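Local coordinates for CBS domain-containing protein (Listeria monocytogenes, PDB 6XNU), which binds the second messenger cyclic di-AMP, probably through its CBS domains, and takes part in controlling the balance of cyclic di-AMP and (p)ppGpp, at residues R88-F91 and E92-E95. Sequence-based numbering, arbitrary orientation.
Sequences RIEF and ERLE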
ATOM      1  N   ARG A  88      -2.445 -24.994  -4.989  1.00 53.87           N
ATOM      2  CA  ARG A  88      -1.593 -24.432  -6.031  1.00 54.28           C
ATOM      3  C   ARG A  88      -2.107 -23.078  -6.503  1.00 51.35           C
ATOM      4  O   ARG A  88      -3.282 -22.940  -6.834  1.00 49.15           O
ATOM      5  CB  ARG A  88      -1.501 -25.388  -7.224  1.00 50.39           C
ATOM      6  CG  ARG A  88      -0.092 -25.552  -7.771  1.00 57.56           C
ATOM      7  CD  ARG A  88      -0.091 -26.178  -9.156  1.00 53.19           C
ATOM      8  NE  ARG A  88      -0.677 -25.302 -10.165  1.00 57.24           N
ATOM      9  CZ  ARG A  88      -1.869 -25.500 -10.718  1.00 55.84           C
ATOM     10  NH1 ARG A  88      -2.599 -26.546 -10.356  1.00 58.18           N
ATOM     11  NH2 ARG A  88      -2.329 -24.655 -11.634  1.00 54.96           N
ATOM     12  N   ILE A  89      -1.226 -22.082  -6.541  1.00 56.00           N
ATOM     13  CA  ILE A  89      -1.599 -20.784  -7.096  1.00 48.05           C
ATOM     14  C   ILE A  89      -1.689 -20.945  -8.610  1.00 48.53           C
ATOM     15  O   ILE A  89      -0.682 -21.184  -9.281  1.00 48.35           O
ATOM     16  CB  ILE A  89      -0.605 -19.686  -6.706  1.00 50.26           C
ATOM     17  CG1 ILE A  89      -0.425 -19.644  -5.189  1.00 50.46           C
ATOM     18  CG2 ILE A  89      -1.117 -18.338  -7.186  1.00 46.87           C
ATOM     19  CD1 ILE A  89       0.416 -18.476  -4.696  1.00 49.31           C
ATOM     20  N   GLU A  90      -2.899 -20.817  -9.147  1.00 45.09           N
ATOM     21  CA  GLU A  90      -3.178 -21.179 -10.537  1.00 46.27           C
ATOM     22  C   GLU A  90      -2.972 -19.969 -11.450  1.00 42.37           C
ATOM     23  O   GLU A  90      -3.909 -19.387 -12.003  1.00 40.45           O
ATOM     24  CB  GLU A  90      -4.586 -21.749 -10.653  1.00 45.57           C
ATOM     25  CG  GLU A  90      -4.760 -23.056  -9.889  1.00 49.34           C
ATOM     26  CD  GLU A  90      -6.206 -23.387  -9.595  1.00 50.81           C
ATOM     27  OE1 GLU A  90      -7.101 -22.752 -10.184  1.00 53.97           O
ATOM     28  OE2 GLU A  90      -6.449 -24.290  -8.769  1.00 55.52           O
ATOM     29  N   PHE A  91      -1.695 -19.611 -11.618  1.00 43.72           N
ATOM     30  CA  PHE A  91      -1.334 -18.465 -12.448  1.00 44.13           C
ATOM     31  C   PHE A  91      -1.851 -18.587 -13.877  1.00 44.33           C
ATOM     32  O   PHE A  91      -2.024 -17.565 -14.550  1.00 40.18           O
ATOM     33  CB  PHE A  91       0.185 -18.284 -12.464  1.00 45.00           C
ATOM     34  CG  PHE A  91       0.786 -18.033 -11.107  1.00 44.80           C
ATOM     35  CD1 PHE A  91       0.555 -16.838 -10.445  1.00 47.41           C
ATOM     36  CD2 PHE A  91       1.576 -18.992 -10.494  1.00 46.92           C
ATOM     37  CE1 PHE A  91       1.108 -16.602  -9.201  1.00 45.42           C
ATOM     38  CE2 PHE A  91       2.130 -18.766  -9.248  1.00 43.38           C
ATOM     39  CZ  PHE A  91       1.894 -17.573  -8.598  1.00 46.75           C
ATOM     40  N   GLU A  92      -2.101 -19.809 -14.358  1.00 45.06           N
ATOM     41  CA  GLU A  92      -2.628 -19.980 -15.708  1.00 42.26           C
ATOM     42  C   GLU A  92      -3.994 -19.322 -15.871  1.00 45.29           C
ATOM     43  O   GLU A  92      -4.346 -18.893 -16.975  1.00 50.64           O
ATOM     44  CB  GLU A  92      -2.704 -21.471 -16.057  1.00 47.63           C
ATOM     45  CG  GLU A  92      -3.803 -22.241 -15.325  1.00 48.09           C
ATOM     46  CD  GLU A  92      -3.333 -22.859 -14.015  1.00 47.85           C
ATOM     47  OE1 GLU A  92      -4.151 -23.530 -13.345  1.00 52.00           O
ATOM     48  OE2 GLU A  92      -2.151 -22.675 -13.651  1.00 48.87           O
ATOM     49  N   ARG A  93      -4.765 -19.207 -14.785  1.00 42.77           N
ATOM     50  CA  ARG A  93      -6.106 -18.642 -14.853  1.00 43.96           C
ATOM     51  C   ARG A  93      -6.122 -17.122 -14.992  1.00 38.44           C
ATOM     52  O   ARG A  93      -7.189 -16.562 -15.265  1.00 42.40           O
ATOM     53  CB  ARG A  93      -6.904 -19.044 -13.611  1.00 42.61           C
ATOM     54  CG  ARG A  93      -7.199 -20.532 -13.515  1.00 48.99           C
ATOM     55  CD  ARG A  93      -8.151 -20.815 -12.371  1.00 50.68           C
ATOM     56  NE  ARG A  93      -9.533 -20.478 -12.698  1.00 55.29           N
ATOM     57  CZ  ARG A  93     -10.393 -19.958 -11.830  1.00 52.44           C
ATOM     58  NH1 ARG A  93     -11.636 -19.681 -12.202  1.00 54.82           N
ATOM     59  NH2 ARG A  93     -10.005 -19.707 -10.586  1.00 58.20           N
ATOM     60  N   LEU A  94      -4.983 -16.446 -14.806  1.00 41.98           N
ATOM     61  CA  LEU A  94      -4.967 -14.985 -14.891  1.00 37.05           C
ATOM     62  C   LEU A  94      -5.381 -14.515 -16.275  1.00 40.17           C
ATOM     63  O   LEU A  94      -6.043 -13.480 -16.421  1.00 37.63           O
ATOM     64  CB  LEU A  94      -3.577 -14.451 -14.550  1.00 32.13           C
ATOM     65  CG  LEU A  94      -3.108 -14.745 -13.134  1.00 34.38           C
ATOM     66  CD1 LEU A  94      -1.623 -14.483 -13.009  1.00 39.58           C
ATOM     67  CD2 LEU A  94      -3.890 -13.880 -12.164  1.00 33.30           C
ATOM     68  N   GLU A  95      -5.002 -15.276 -17.305  1.00 39.58           N
ATOM     69  CA  GLU A  95      -5.363 -14.951 -18.678  1.00 41.64           C
ATOM     70  C   GLU A  95      -6.869 -14.873 -18.873  1.00 40.85           C
ATOM     71  O   GLU A  95      -7.345 -14.105 -19.717  1.00 43.05           O
ATOM     72  CB  GLU A  95      -4.762 -16.004 -19.607  1.00 53.93           C
ATOM     73  CG  GLU A  95      -4.818 -15.711 -21.090  1.00 58.62           C
ATOM     74  CD  GLU A  95      -4.114 -16.793 -21.889  1.00 68.07           C
ATOM     75  OE1 GLU A  95      -3.039 -17.251 -21.436  1.00 67.81           O
ATOM     76  OE2 GLU A  95      -4.636 -17.200 -22.952  1.00 72.15           O
TER
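R88 NH2 reaches both carboxylate oxygens of E92, lying 2.7 Å from OE1 and 2.8 Å from OE2, in a salt bridge that spans an inverse gamma turn centred on E90 and the start of a short 3-10 segment. Guanidinium and carboxylate are nearly coplanar, 23° apart, but a single nitrogen serves both oxygens, and each hydrogen bond is bent and weak. E92 turns back to this partner through a chi1 of 72° and a bend at chi2, which also carries OE1 to 3.3 Å from E90 CB. The E90 side chain runs alongside that of R93, with E90 OE1 3.1 Å from R93 CD; their charged ends approach without forming a salt bridge. The main chain illustrates how a 3-10 turn is closed by the N-H of residue i+3 on the carbonyl of residue i: R93 N donates to E90 O at 2.9 Å, and L94 N to F91 O at 3.2 Å. On the apolar side, the F91 rings of the two subunits stack, each F91 also packs on L94 of the other subunit, and L94 touches helix 46-56. Within the chain, L94 CD1 lies at the edge of the F91 ring, 4.1 Å from F91 CD1, and I89 CG2 sits over one ring face near its rim.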